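Local coordinates for extracellular solute-binding protein, family 1 (Trichodesmium erythraeum IMS101, PDB 6G7N), which binds ferric iron and probably delivers it to a membrane ABC transporter for uptake, at residues Arg103-Asn108 against Ser115-Tyr120; Glu121-Asn126 against Gly189-Ala194; Ala179-Val184 against Tyr197-Leu202. All coordinates share one frame; numbering follows the deposited sequence. Where two conformers were deposited one is given.

Contact 1. Residues Arg103-Asn108 against Ser115-Tyr120; sequences RVIMYN and SELSTY
The CD1 methyl of L117 lies obliquely beside CG and CD1 of the Y107 ring, 3.7 Å from Y107 CD1. The same methyl comes within 4.1 Å of I105 CG2, so a single leucine branch fits between two alternate residues of strand 96-108. The I105 and L117 side chains run alongside each other with opposite sense. In Y107, chi1 of 61° sets CG between the backbone N and the carbonyl carbon, with CB, CG and CD1 all lying beside the L117 methyl.

Toward the start of the strand the chemistry becomes polar. Y120 OH donates a 2.7 Å hydrogen bond to R103 O; the acceptor lies in the plane of the ring at its edge, and the C=O...O angle is 172°, nearly straight on. The backbone N of H230 also bonds Y120 OH, which gives this buried hydroxyl two polar partners. R103 joins through its carbonyl, while its guanidinium leads away to a salt bridge with D177 and a hydrogen bond with N142, on the side of the iron site.

Two kinds of attachment therefore hold the loop against the strand: methyl packing, and a directional bond that, with the one from H230 N, probably restrains where the Y120 hydroxyl sits.

Contact 2. Residues Glu121-Asn126 against Gly189-Ala194; sequences EDLAQN and GDIGLA
No ring, amide or carboxylate presents a face or an edge between L123 and its two partners, I191 and L193; the contact is made by methyl groups alone. Flat groups appear at its margins instead, where F165 touches L123 while W128 and Y107 touch I191.

Within the contact, L123 works as a fork. Its CD2 branch comes obliquely against I191 CD1 at 3.5 Å, the closer of the two meetings, and its CD1 branch reaches tip to tip toward L193 CD2 at 3.9 Å. I191 has CG1 between its backbone N and carbonyl carbon (chi1 64°), and from there the chain extends so that CD1 projects at the leucine. I191 and L193 both direct their side chains at the loop. G192 between them has none, and the two tips stand apart on one side of the strand with the fork of L123 spanning them.

The leucine is carried on a 3-10 turn, defined by A124 N to E121 O at 3.2 Å and Q125 N to D122 O at 3.0 Å. Polar groups of this turn find partners beyond the contact: N168 ND2 bonds both L123 O and Q125 O, E121 forms a salt bridge with R227, and D122 forms one with K127. The turn thus presents L123 to the strand, while E121 and D122 are paired with residues beyond the two segments.

I105 touches both L123 and L193, and L145 of helix 140-167 adds to the cover of L193. A connecting loop and a long helix closing over one side of a mixed sheet in this way is the layered alpha/beta lobe of the periplasmic binding protein fold.

Contact 3. Residues Ala179-Val184 against Tyr197-Leu202; sequences AQIKAV and YYLARL. With FE (Fe (III) ion), chain E; DAL (D-alanine), chain C.
I181 forms the tight part of this contact, its two branches wedged against helix 196-204. Its CD1 methyl lies 3.7 Å from Y198 CB, where the two side chains cross at about a right angle, and equally 3.7 Å from L199 N. The other branch, CG2, meets L202 CD1 tip to tip at 3.7 Å and L199 CD1 at 4.2 Å. The loose side belongs to K182, an exposed residue whose extended chain comes no nearer than 4.6 Å to the second segment.

Packing holds Y198 by its root, while its far end serves the metal. With CG beside the backbone N (chi1 -69°), the ring leads away from I181 and brings Y198 OH to 2.0 Å from the ferric iron. Y197 OH binds the iron as well, as do Y141 and both N and O of D-alanine; D-glutamic acid is also bound in this pocket. The rings are inclined to each other, with Y197 CE1 over the rim of one Y198 face, 3.2 Å above its plane, and the guanidinium of R201 has Y198 CD1 over its centre.

The helix axes pass 10.5 Å apart at 69°. V213 of helix 208-216 touches both I181 and L202, and M106 of strand 96-108 touches I181 and L199, so the joint is flanked by a third helix and the sheet.

How the contacts relate
From the N terminus, contact 1 comes first: it closes the short excursion of residues 109-114, folding the loop back on the strand it has just left. Contact 2 opens directly afterwards and spans a much longer, mainly helical piece of chain. Contact 3 begins inside that span and ends beyond it, so contacts 2 and 3 cross, while contact 1 stands in series with both. Probable hydrogen bonds from M106 N to G192 O and from N108 N to D190 O join contacts 1 and 2 across neighbouring antiparallel strands. V184 packs on strand 191-195, whose chain runs straight on into the iron-binding helix, tying loop, sheet and metal site together.

Contact 1. Residues Arg103-Asn108 against Ser115-Tyr120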
ATOM      1  N   ARG A 103       6.462  -3.126  -0.310  1.00  9.58           N
ATOM      2  CA  ARG A 103       6.563  -4.053   0.811  1.00 10.03           C
ATOM      3  C   ARG A 103       7.948  -4.688   0.730  1.00  9.92           C
ATOM      4  O   ARG A 103       8.255  -5.426  -0.204  1.00 11.02           O
ATOM      5  CB  ARG A 103       5.409  -5.062   0.844  1.00 10.41           C
ATOM      6  CG  ARG A 103       5.274  -5.776   2.194  1.00 10.83           C
ATOM      7  CD  ARG A 103       3.836  -6.172   2.500  1.00 10.61           C
ATOM      8  NE  ARG A 103       3.626  -6.633   3.868  1.00 10.97           N
ATOM      9  CZ  ARG A 103       3.565  -5.815   4.928  1.00 10.57           C
ATOM     10  NH1 ARG A 103       3.703  -4.505   4.808  1.00 10.55           N
ATOM     11  NH2 ARG A 103       3.354  -6.326   6.144  1.00 11.65           N
ATOM     12  N   VAL A 104       8.792  -4.316   1.694  1.00  9.62           N
ATOM     13  CA  VAL A 104      10.228  -4.509   1.623  1.00 10.40           C
ATOM     14  C   VAL A 104      10.728  -5.370   2.759  1.00  9.66           C
ATOM     15  O   VAL A 104      10.024  -5.613   3.739  1.00 10.42           O
ATOM     16  CB  VAL A 104      10.955  -3.155   1.600  1.00 11.85           C
ATOM     17  CG1 VAL A 104      10.499  -2.354   0.383  1.00 13.25           C
ATOM     18  CG2 VAL A 104      10.728  -2.391   2.905  1.00 13.58           C
ATOM     19  N   ILE A 105      12.005  -5.785   2.621  1.00 10.60           N
ATOM     20  CA  ILE A 105      12.689  -6.488   3.712  1.00 10.70           C
ATOM     21  C   ILE A 105      13.377  -5.441   4.579  1.00 11.23           C
ATOM     22  O   ILE A 105      14.248  -4.682   4.118  1.00 13.81           O
ATOM     23  CB  ILE A 105      13.698  -7.512   3.198  1.00 12.27           C
ATOM     24  CG1 ILE A 105      13.001  -8.624   2.406  1.00 12.50           C
ATOM     25  CG2 ILE A 105      14.461  -8.136   4.371  1.00 14.22           C
ATOM     26  CD1 ILE A 105      13.936  -9.493   1.591  1.00 13.94           C
ATOM     27  N   MET A 106      12.963  -5.380   5.840  1.00 11.27           N
ATOM     28  CA  MET A 106      13.616  -4.557   6.869  1.00 12.03           C
ATOM     29  C   MET A 106      14.652  -5.443   7.544  1.00 12.95           C
ATOM     30  O   MET A 106      14.334  -6.589   7.920  1.00 15.26           O
ATOM     31  CB  MET A 106      12.590  -4.090   7.894  1.00 13.21           C
ATOM     32  CG  MET A 106      11.436  -3.283   7.304  1.00 13.66           C
ATOM     33  SD  MET A 106      12.003  -1.681   6.668  1.00 16.09           S
ATOM     34  CE  MET A 106      10.429  -0.991   6.088  1.00 12.97           C
ATOM     35  N   TYR A 107      15.899  -4.960   7.674  1.00 12.82           N
ATOM     36  CA  TYR A 107      16.962  -5.814   8.202  1.00 13.20           C
ATOM     37  C   TYR A 107      17.760  -5.109   9.282  1.00 13.45           C
ATOM     38  O   TYR A 107      17.964  -3.898   9.262  1.00 14.07           O
ATOM     39  CB  TYR A 107      17.900  -6.321   7.107  1.00 13.90           C
ATOM     40  CG  TYR A 107      18.645  -5.261   6.334  1.00 14.70           C
ATOM     41  CD1 TYR A 107      18.092  -4.635   5.224  1.00 15.37           C
ATOM     42  CD2 TYR A 107      19.950  -4.881   6.712  1.00 16.87           C
ATOM     43  CE1 TYR A 107      18.776  -3.659   4.522  1.00 16.46           C
ATOM     44  CE2 TYR A 107      20.625  -3.889   6.007  1.00 18.61           C
ATOM     45  CZ  TYR A 107      20.044  -3.282   4.907  1.00 18.99           C
ATOM     46  OH  TYR A 107      20.714  -2.308   4.207  1.00 23.93           O
ATOM     47  N   ASN A 108      18.189  -5.887  10.271  1.00 13.85           N
ATOM     48  CA  ASN A 108      19.050  -5.363  11.337  1.00 14.41           C
ATOM     49  C   ASN A 108      20.447  -5.146  10.743  1.00 14.99           C
ATOM     50  O   ASN A 108      21.099  -6.096  10.313  1.00 16.30           O
ATOM     51  CB  ASN A 108      19.086  -6.336  12.493  1.00 15.52           C
ATOM     52  CG  ASN A 108      19.935  -5.830  13.630  1.00 16.39           C
ATOM     53  OD1 ASN A 108      21.153  -5.846  13.554  1.00 18.30           O
ATOM     54  ND2 ASN A 108      19.282  -5.349  14.672  1.00 17.98           N
ATOM     55  N   SER A 115      24.115  -7.979   1.142  1.00 19.18           N
ATOM     56  CA  SER A 115      24.537  -9.090   0.283  1.00 20.25           C
ATOM     57  C   SER A 115      23.875 -10.426   0.614  1.00 19.09           C
ATOM     58  O   SER A 115      23.809 -11.310  -0.245  1.00 21.31           O
ATOM     59  CB  SER A 115      26.063  -9.240   0.343  1.00 23.02           C
ATOM     60  OG  SER A 115      26.460  -9.657   1.638  1.00 26.04           O
ATOM     61  N   GLU A 116      23.352 -10.570   1.833  1.00 16.69           N
ATOM     62  CA  GLU A 116      22.637 -11.780   2.245  1.00 17.20           C
ATOM     63  C   GLU A 116      21.205 -11.837   1.765  1.00 15.50           C
ATOM     64  O   GLU A 116      20.551 -12.875   1.908  1.00 16.29           O
ATOM     65  CB  GLU A 116      22.614 -11.903   3.771  1.00 16.72           C
ATOM     66  CG  GLU A 116      23.978 -11.974   4.418  1.00 18.18           C
ATOM     67  CD  GLU A 116      23.882 -11.959   5.931  1.00 20.62           C
ATOM     68  OE1 GLU A 116      23.172 -12.806   6.493  1.00 27.11           O
ATOM     69  OE2 GLU A 116      24.503 -11.089   6.560  1.00 22.24           O
ATOM     70  N   LEU A 117      20.710 -10.730   1.228  1.00 14.36           N
ATOM     71  CA  LEU A 117      19.322 -10.614   0.791  1.00 13.49           C
ATOM     72  C   LEU A 117      19.225 -10.648  -0.732  1.00 12.98           C
ATOM     73  O   LEU A 117      20.151 -10.235  -1.431  1.00 14.46           O
ATOM     74  CB  LEU A 117      18.732  -9.309   1.330  1.00 13.47           C
ATOM     75  CG  LEU A 117      18.809  -9.148   2.852  1.00 15.03           C
ATOM     76  CD1 LEU A 117      18.358  -7.781   3.309  1.00 15.48           C
ATOM     77  CD2 LEU A 117      18.045 -10.258   3.550  1.00 16.30           C
ATOM     78  N   SER A 118      18.070 -11.084  -1.239  1.00 12.35           N
ATOM     79  CA  SER A 118      17.858 -11.158  -2.686  1.00 12.02           C
ATOM     80  C   SER A 118      16.386 -11.012  -3.030  1.00 11.07           C
ATOM     81  O   SER A 118      15.963  -9.959  -3.537  1.00 12.25           O
ATOM     82  CB  SER A 118      18.462 -12.454  -3.253  1.00 14.16           C
ATOM     83  OG  SER A 118      17.959 -13.598  -2.606  1.00 15.02           O
ATOM     84  N   THR A 119      15.615 -12.060  -2.765  1.00 10.96           N
ATOM     85  CA  THR A 119      14.244 -12.155  -3.215  1.00 10.33           C
ATOM     86  C   THR A 119      13.284 -12.464  -2.062  1.00 10.51           C
ATOM     87  O   THR A 119      13.680 -12.932  -0.996  1.00 11.29           O
ATOM     88  CB  THR A 119      14.096 -13.277  -4.252  1.00 11.17           C
ATOM     89  OG1 THR A 119      14.437 -14.489  -3.600  1.00 11.60           O
ATOM     90  CG2 THR A 119      15.019 -13.048  -5.472  1.00 11.88           C
ATOM     91  N   TYR A 120      11.983 -12.284  -2.317  1.00 10.47           N
ATOM     92  CA  TYR A 120      10.967 -12.776  -1.409  1.00 10.93           C
ATOM     93  C   TYR A 120      11.076 -14.298  -1.287  1.00  9.97           C
ATOM     94  O   TYR A 120      10.913 -14.864  -0.200  1.00 11.07           O
ATOM     95  CB  TYR A 120       9.543 -12.425  -1.887  1.00 10.49           C
ATOM     96  CG  TYR A 120       9.286 -10.932  -2.013  1.00  9.80           C
ATOM     97  CD1 TYR A 120       9.148 -10.124  -0.902  1.00 10.12           C
ATOM     98  CD2 TYR A 120       9.205 -10.336  -3.266  1.00 10.08           C
ATOM     99  CE1 TYR A 120       8.920  -8.748  -1.011  1.00  9.52           C
ATOM    100  CE2 TYR A 120       9.001  -8.980  -3.397  1.00  9.82           C
ATOM    101  CZ  TYR A 120       8.875  -8.181  -2.281  1.00  9.60           C
ATOM    102  OH  TYR A 120       8.715  -6.814  -2.449  1.00 10.18           O
TER

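Contact 2. Residues Glu121-Asn126 against Gly189-Ala194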
ATOM      1  N   GLU A 121      11.348 -14.982  -2.401  1.00 10.80           N
ATOM      2  CA  GLU A 121      11.396 -16.433  -2.431  1.00 10.79           C
ATOM      3  C   GLU A 121      12.456 -16.969  -1.490  1.00 11.03           C
ATOM      4  O   GLU A 121      12.254 -17.995  -0.830  1.00 11.69           O
ATOM      5  CB  GLU A 121      11.622 -16.920  -3.872  1.00 12.02           C
ATOM      6  CG  GLU A 121      10.384 -16.735  -4.775  1.00 12.78           C
ATOM      7  CD  GLU A 121      10.101 -15.309  -5.284  1.00 11.87           C
ATOM      8  OE1 GLU A 121      10.931 -14.396  -5.132  1.00 12.86           O
ATOM      9  OE2 GLU A 121       8.991 -15.151  -5.853  1.00 12.81           O
ATOM     10  N   ASP A 122      13.596 -16.288  -1.412  1.00 10.51           N
ATOM     11  CA  ASP A 122      14.723 -16.707  -0.579  1.00 11.35           C
ATOM     12  C   ASP A 122      14.381 -16.722   0.902  1.00 11.67           C
ATOM     13  O   ASP A 122      15.047 -17.401   1.699  1.00 13.01           O
ATOM     14  CB  ASP A 122      15.916 -15.769  -0.849  1.00 13.09           C
ATOM     15  CG  ASP A 122      17.051 -15.892   0.160  1.00 17.36           C
ATOM     16  OD1 ASP A 122      17.882 -16.737  -0.101  1.00 18.22           O
ATOM     17  OD2 ASP A 122      17.205 -15.072   1.120  1.00 19.61           O
ATOM     18  N   LEU A 123      13.331 -15.996   1.307  1.00 11.44           N
ATOM     19  CA  LEU A 123      12.950 -15.941   2.717  1.00 12.41           C
ATOM     20  C   LEU A 123      12.405 -17.256   3.262  1.00 12.57           C
ATOM     21  O   LEU A 123      12.297 -17.406   4.484  1.00 13.68           O
ATOM     22  CB  LEU A 123      11.935 -14.819   2.955  1.00 13.06           C
ATOM     23  CG  LEU A 123      12.444 -13.446   2.519  1.00 14.75           C
ATOM     24  CD1 LEU A 123      11.366 -12.409   2.766  1.00 19.02           C
ATOM     25  CD2 LEU A 123      13.734 -13.109   3.258  1.00 18.71           C
ATOM     26  N   ALA A 124      12.116 -18.220   2.383  1.00 12.29           N
ATOM     27  CA  ALA A 124      11.711 -19.558   2.824  1.00 12.95           C
ATOM     28  C   ALA A 124      12.874 -20.497   3.072  1.00 13.29           C
ATOM     29  O   ALA A 124      12.643 -21.623   3.510  1.00 15.91           O
ATOM     30  CB  ALA A 124      10.754 -20.170   1.784  1.00 14.24           C
ATOM     31  N   GLN A 125      14.095 -20.068   2.803  1.00 12.90           N
ATOM     32  CA  GLN A 125      15.265 -20.920   2.976  1.00 14.45           C
ATOM     33  C   GLN A 125      15.553 -21.147   4.459  1.00 14.22           C
ATOM     34  O   GLN A 125      15.306 -20.274   5.318  1.00 13.87           O
ATOM     35  CB  GLN A 125      16.462 -20.285   2.292  1.00 15.24           C
ATOM     36  CG  GLN A 125      16.369 -20.232   0.774  1.00 17.41           C
ATOM     37  CD  GLN A 125      16.509 -21.605   0.118  1.00 22.35           C
ATOM     38  OE1 GLN A 125      17.169 -22.493   0.632  1.00 25.55           O
ATOM     39  NE2 GLN A 125      15.850 -21.783  -1.012  1.00 30.11           N
ATOM     40  N   ASN A 126      16.133 -22.309   4.756  1.00 15.71           N
ATOM     41  CA  ASN A 126      16.426 -22.746   6.132  0.50 17.04           C
ATOM     42  C   ASN A 126      17.331 -21.786   6.900  1.00 15.59           C
ATOM     43  O   ASN A 126      17.259 -21.726   8.143  1.00 17.48           O
ATOM     44  CB  ASN A 126      17.108 -24.135   6.148  0.50 20.68           C
ATOM     45  CG  ASN A 126      16.238 -25.260   5.591  0.50 25.05           C
ATOM     46  OD1 ASN A 126      15.017 -25.169   5.569  0.50 32.13           O
ATOM     47  ND2 ASN A 126      16.883 -26.351   5.164  0.50 29.64           N
ATOM     48  N   GLY A 189      13.964 -10.326  15.864  1.00 17.02           N
ATOM     49  CA  GLY A 189      14.206 -10.909  14.560  1.00 16.66           C
ATOM     50  C   GLY A 189      15.415 -10.247  13.939  1.00 15.32           C
ATOM     51  O   GLY A 189      15.800  -9.131  14.359  1.00 17.12           O
ATOM     52  N   ASP A 190      15.998 -10.885  12.916  1.00 14.40           N
ATOM     53  CA  ASP A 190      17.031 -10.225  12.118  1.00 15.02           C
ATOM     54  C   ASP A 190      16.450  -9.523  10.897  1.00 13.44           C
ATOM     55  O   ASP A 190      17.061  -8.579  10.398  1.00 14.05           O
ATOM     56  CB  ASP A 190      18.140 -11.201  11.700  1.00 17.30           C
ATOM     57  CG  ASP A 190      19.023 -11.647  12.859  1.00 20.84           C
ATOM     58  OD1 ASP A 190      18.986 -11.043  13.951  1.00 23.93           O
ATOM     59  OD2 ASP A 190      19.744 -12.630  12.637  1.00 24.34           O
ATOM     60  N   ILE A 191      15.325 -10.021  10.375  1.00 12.67           N
ATOM     61  CA  ILE A 191      14.670  -9.425   9.220  1.00 13.37           C
ATOM     62  C   ILE A 191      13.169  -9.451   9.451  1.00 12.57           C
ATOM     63  O   ILE A 191      12.640 -10.234  10.242  1.00 12.87           O
ATOM     64  CB  ILE A 191      15.057 -10.115   7.883  1.00 14.25           C
ATOM     65  CG1 ILE A 191      14.585 -11.561   7.860  1.00 14.39           C
ATOM     66  CG2 ILE A 191      16.540  -9.983   7.590  1.00 15.42           C
ATOM     67  CD1 ILE A 191      14.769 -12.215   6.497  1.00 15.86           C
ATOM     68  N   GLY A 192      12.475  -8.582   8.726  1.00 12.47           N
ATOM     69  CA  GLY A 192      11.020  -8.576   8.726  1.00 13.56           C
ATOM     70  C   GLY A 192      10.501  -8.005   7.452  1.00 11.69           C
ATOM     71  O   GLY A 192      11.271  -7.513   6.641  1.00 12.68           O
ATOM     72  N   LEU A 193       9.182  -8.114   7.249  1.00 11.51           N
ATOM     73  CA  LEU A 193       8.528  -7.453   6.112  1.00 11.11           C
ATOM     74  C   LEU A 193       7.672  -6.321   6.638  1.00 10.82           C
ATOM     75  O   LEU A 193       6.963  -6.473   7.634  1.00 11.97           O
ATOM     76  CB  LEU A 193       7.665  -8.417   5.292  1.00 12.98           C
ATOM     77  CG  LEU A 193       8.365  -9.538   4.556  1.00 13.69           C
ATOM     78  CD1 LEU A 193       7.467 -10.372   3.641  1.00 17.05           C
ATOM     79  CD2 LEU A 193       9.510  -9.062   3.672  1.00 18.80           C
ATOM     80  N   ALA A 194       7.745  -5.179   5.962  1.00 10.09           N
ATOM     81  CA  ALA A 194       6.933  -4.005   6.317  1.00 10.37           C
ATOM     82  C   ALA A 194       6.879  -3.087   5.112  1.00  9.55           C
ATOM     83  O   ALA A 194       7.697  -3.194   4.206  1.00 10.75           O
ATOM     84  CB  ALA A 194       7.489  -3.284   7.532  1.00 11.34           C
TER

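Contact 3. Residues Ala179-Val184 against Tyr197-Leu202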
ATOM      1  N   ALA A 179       5.760  -2.279  14.653  1.00 13.06           N
ATOM      2  CA  ALA A 179       6.199  -3.228  15.677  1.00 13.12           C
ATOM      3  C   ALA A 179       7.217  -4.210  15.116  1.00 12.56           C
ATOM      4  O   ALA A 179       8.137  -4.614  15.835  1.00 13.42           O
ATOM      5  CB  ALA A 179       5.023  -3.957  16.290  1.00 13.95           C
ATOM      6  N   GLN A 180       7.085  -4.586  13.836  1.00 12.26           N
ATOM      7  CA  GLN A 180       8.074  -5.505  13.256  1.00 12.34           C
ATOM      8  C   GLN A 180       9.426  -4.800  13.118  1.00 12.24           C
ATOM      9  O   GLN A 180      10.468  -5.385  13.388  1.00 12.79           O
ATOM     10  CB  GLN A 180       7.606  -6.069  11.916  1.00 12.20           C
ATOM     11  CG  GLN A 180       6.187  -6.594  11.891  1.00 12.46           C
ATOM     12  CD  GLN A 180       5.819  -7.492  13.031  1.00 13.29           C
ATOM     13  OE1 GLN A 180       6.545  -8.428  13.367  1.00 15.08           O
ATOM     14  NE2 GLN A 180       4.675  -7.202  13.648  1.00 13.80           N
ATOM     15  N   ILE A 181       9.400  -3.540  12.683  1.00 12.18           N
ATOM     16  CA  ILE A 181      10.628  -2.771  12.566  1.00 12.02           C
ATOM     17  C   ILE A 181      11.319  -2.658  13.937  1.00 12.89           C
ATOM     18  O   ILE A 181      12.548  -2.842  14.042  1.00 14.07           O
ATOM     19  CB  ILE A 181      10.351  -1.378  11.955  1.00 12.31           C
ATOM     20  CG1 ILE A 181       9.807  -1.526  10.521  1.00 12.26           C
ATOM     21  CG2 ILE A 181      11.600  -0.516  11.983  1.00 12.97           C
ATOM     22  CD1 ILE A 181       9.300  -0.237   9.916  1.00 14.02           C
ATOM     23  N   LYS A 182      10.536  -2.351  14.974  1.00 12.99           N
ATOM     24  CA  LYS A 182      11.111  -2.243  16.305  1.00 13.63           C
ATOM     25  C   LYS A 182      11.696  -3.598  16.769  1.00 14.23           C
ATOM     26  O   LYS A 182      12.735  -3.633  17.441  1.00 15.70           O
ATOM     27  CB  LYS A 182      10.085  -1.712  17.284  1.00 14.68           C
ATOM     28  CG  LYS A 182       9.735  -0.249  17.036  1.00 15.61           C
ATOM     29  CD  LYS A 182       8.656   0.277  17.973  1.00 20.13           C
ATOM     30  CE  LYS A 182       8.255   1.728  17.754  1.00 23.80           C
ATOM     31  NZ  LYS A 182       7.106   2.101  18.649  1.00 30.59           N
ATOM     32  N   ALA A 183      11.045  -4.712  16.431  1.00 14.15           N
ATOM     33  CA  ALA A 183      11.514  -6.043  16.801  1.00 15.41           C
ATOM     34  C   ALA A 183      12.816  -6.373  16.080  1.00 14.66           C
ATOM     35  O   ALA A 183      13.712  -7.001  16.659  1.00 16.35           O
ATOM     36  CB  ALA A 183      10.436  -7.087  16.531  1.00 15.44           C
ATOM     37  N   VAL A 184      12.943  -5.958  14.823  1.00 13.85           N
ATOM     38  CA  VAL A 184      14.198  -6.137  14.089  1.00 14.27           C
ATOM     39  C   VAL A 184      15.336  -5.327  14.738  1.00 14.69           C
ATOM     40  O   VAL A 184      16.425  -5.850  14.980  1.00 16.07           O
ATOM     41  CB  VAL A 184      14.019  -5.772  12.608  1.00 13.64           C
ATOM     42  CG1 VAL A 184      15.341  -5.710  11.876  1.00 14.08           C
ATOM     43  CG2 VAL A 184      13.092  -6.772  11.916  1.00 14.31           C
ATOM     44  N   TYR A 197       7.120   3.142   3.909  1.00 10.58           N
ATOM     45  CA  TYR A 197       6.820   4.392   4.570  1.00 11.00           C
ATOM     46  C   TYR A 197       6.886   4.304   6.085  1.00 11.17           C
ATOM     47  O   TYR A 197       7.006   5.343   6.741  1.00 12.28           O
ATOM     48  CB  TYR A 197       5.469   4.968   4.083  1.00 11.24           C
ATOM     49  CG  TYR A 197       4.292   4.075   4.316  1.00 10.48           C
ATOM     50  CD1 TYR A 197       3.600   4.062   5.511  1.00 11.67           C
ATOM     51  CD2 TYR A 197       3.847   3.212   3.321  1.00 10.36           C
ATOM     52  CE1 TYR A 197       2.506   3.222   5.701  1.00 11.92           C
ATOM     53  CE2 TYR A 197       2.763   2.361   3.507  1.00 10.44           C
ATOM     54  CZ  TYR A 197       2.105   2.322   4.713  1.00 10.64           C
ATOM     55  OH  TYR A 197       1.085   1.435   4.921  1.00 11.65           O
ATOM     56  N   TYR A 198       6.804   3.108   6.668  1.00 10.92           N
ATOM     57  CA  TYR A 198       6.893   2.998   8.126  1.00 11.57           C
ATOM     58  C   TYR A 198       8.320   3.248   8.615  1.00 11.85           C
ATOM     59  O   TYR A 198       8.511   3.775   9.718  1.00 13.24           O
ATOM     60  CB  TYR A 198       6.359   1.652   8.642  1.00 11.49           C
ATOM     61  CG  TYR A 198       4.873   1.491   8.485  1.00 11.56           C
ATOM     62  CD1 TYR A 198       3.978   2.297   9.173  1.00 13.43           C
ATOM     63  CD2 TYR A 198       4.349   0.546   7.612  1.00 11.83           C
ATOM     64  CE1 TYR A 198       2.622   2.145   9.015  1.00 13.80           C
ATOM     65  CE2 TYR A 198       2.985   0.403   7.444  1.00 12.22           C
ATOM     66  CZ  TYR A 198       2.121   1.213   8.134  1.00 13.30           C
ATOM     67  OH  TYR A 198       0.763   1.091   7.949  1.00 15.58           O
ATOM     68  N   LEU A 199       9.329   2.854   7.838  1.00 11.59           N
ATOM     69  CA  LEU A 199      10.691   3.178   8.225  1.00 12.23           C
ATOM     70  C   LEU A 199      10.948   4.676   8.054  1.00 12.70           C
ATOM     71  O   LEU A 199      11.548   5.318   8.934  1.00 13.81           O
ATOM     72  CB  LEU A 199      11.707   2.348   7.447  1.00 12.58           C
ATOM     73  CG  LEU A 199      13.153   2.556   7.848  1.00 13.10           C
ATOM     74  CD1 LEU A 199      13.431   2.211   9.319  1.00 14.93           C
ATOM     75  CD2 LEU A 199      14.071   1.741   6.951  1.00 14.53           C
ATOM     76  N   ALA A 200      10.485   5.230   6.930  1.00 13.29           N
ATOM     77  CA  ALA A 200      10.569   6.671   6.722  1.00 13.58           C
ATOM     78  C   ALA A 200       9.924   7.485   7.839  1.00 13.68           C
ATOM     79  O   ALA A 200      10.436   8.530   8.258  1.00 16.11           O
ATOM     80  CB  ALA A 200      10.005   7.020   5.374  1.00 15.03           C
ATOM     81  N   ARG A 201       8.773   7.008   8.311  1.00 13.50           N
ATOM     82  CA  ARG A 201       8.059   7.683   9.384  1.00 14.49           C
ATOM     83  C   ARG A 201       8.930   7.779  10.652  1.00 14.96           C
ATOM     84  O   ARG A 201       8.985   8.841  11.292  1.00 17.20           O
ATOM     85  CB  ARG A 201       6.774   6.948   9.678  1.00 14.91           C
ATOM     86  CG  ARG A 201       5.878   7.652  10.644  1.00 16.29           C
ATOM     87  CD  ARG A 201       4.623   6.839  10.914  1.00 16.99           C
ATOM     88  NE  ARG A 201       3.757   6.662   9.738  1.00 15.70           N
ATOM     89  CZ  ARG A 201       2.617   5.987   9.778  1.00 16.32           C
ATOM     90  NH1 ARG A 201       2.250   5.372  10.902  1.00 18.21           N
ATOM     91  NH2 ARG A 201       1.838   5.895   8.711  1.00 17.92           N
ATOM     92  N   LEU A 202       9.624   6.678  10.990  1.00 14.04           N
ATOM     93  CA  LEU A 202      10.527   6.687  12.132  1.00 15.00           C
ATOM     94  C   LEU A 202      11.687   7.624  11.937  1.00 17.12           C
ATOM     95  O   LEU A 202      12.100   8.323  12.884  1.00 19.72           O
ATOM     96  CB  LEU A 202      11.006   5.267  12.447  1.00 15.58           C
ATOM     97  CG  LEU A 202       9.942   4.319  12.955  1.00 14.86           C
ATOM     98  CD1 LEU A 202      10.432   2.884  12.814  1.00 16.19           C
ATOM     99  CD2 LEU A 202       9.564   4.597  14.400  1.00 17.63           C
TER
HETATM  100 FE    FE E 403      -0.303   1.595   6.346  1.00 13.05          FE
HETATM  101  N   DAL C 401      -2.017   2.321   7.562  0.80 20.99           N
HETATM  102  CA  DAL C 401      -2.254   3.760   7.203  0.80 22.85           C
HETATM  103  CB  DAL C 401      -3.732   4.098   7.313  0.80 27.91           C
HETATM  104  C   DAL C 401      -1.704   4.131   5.865  0.80 18.87           C
HETATM  105  O   DAL C 401      -1.008   3.265   5.297  0.80 16.87           O
HETATM  106  OXT DAL C 401      -1.973   5.275   5.408  0.80 21.78           O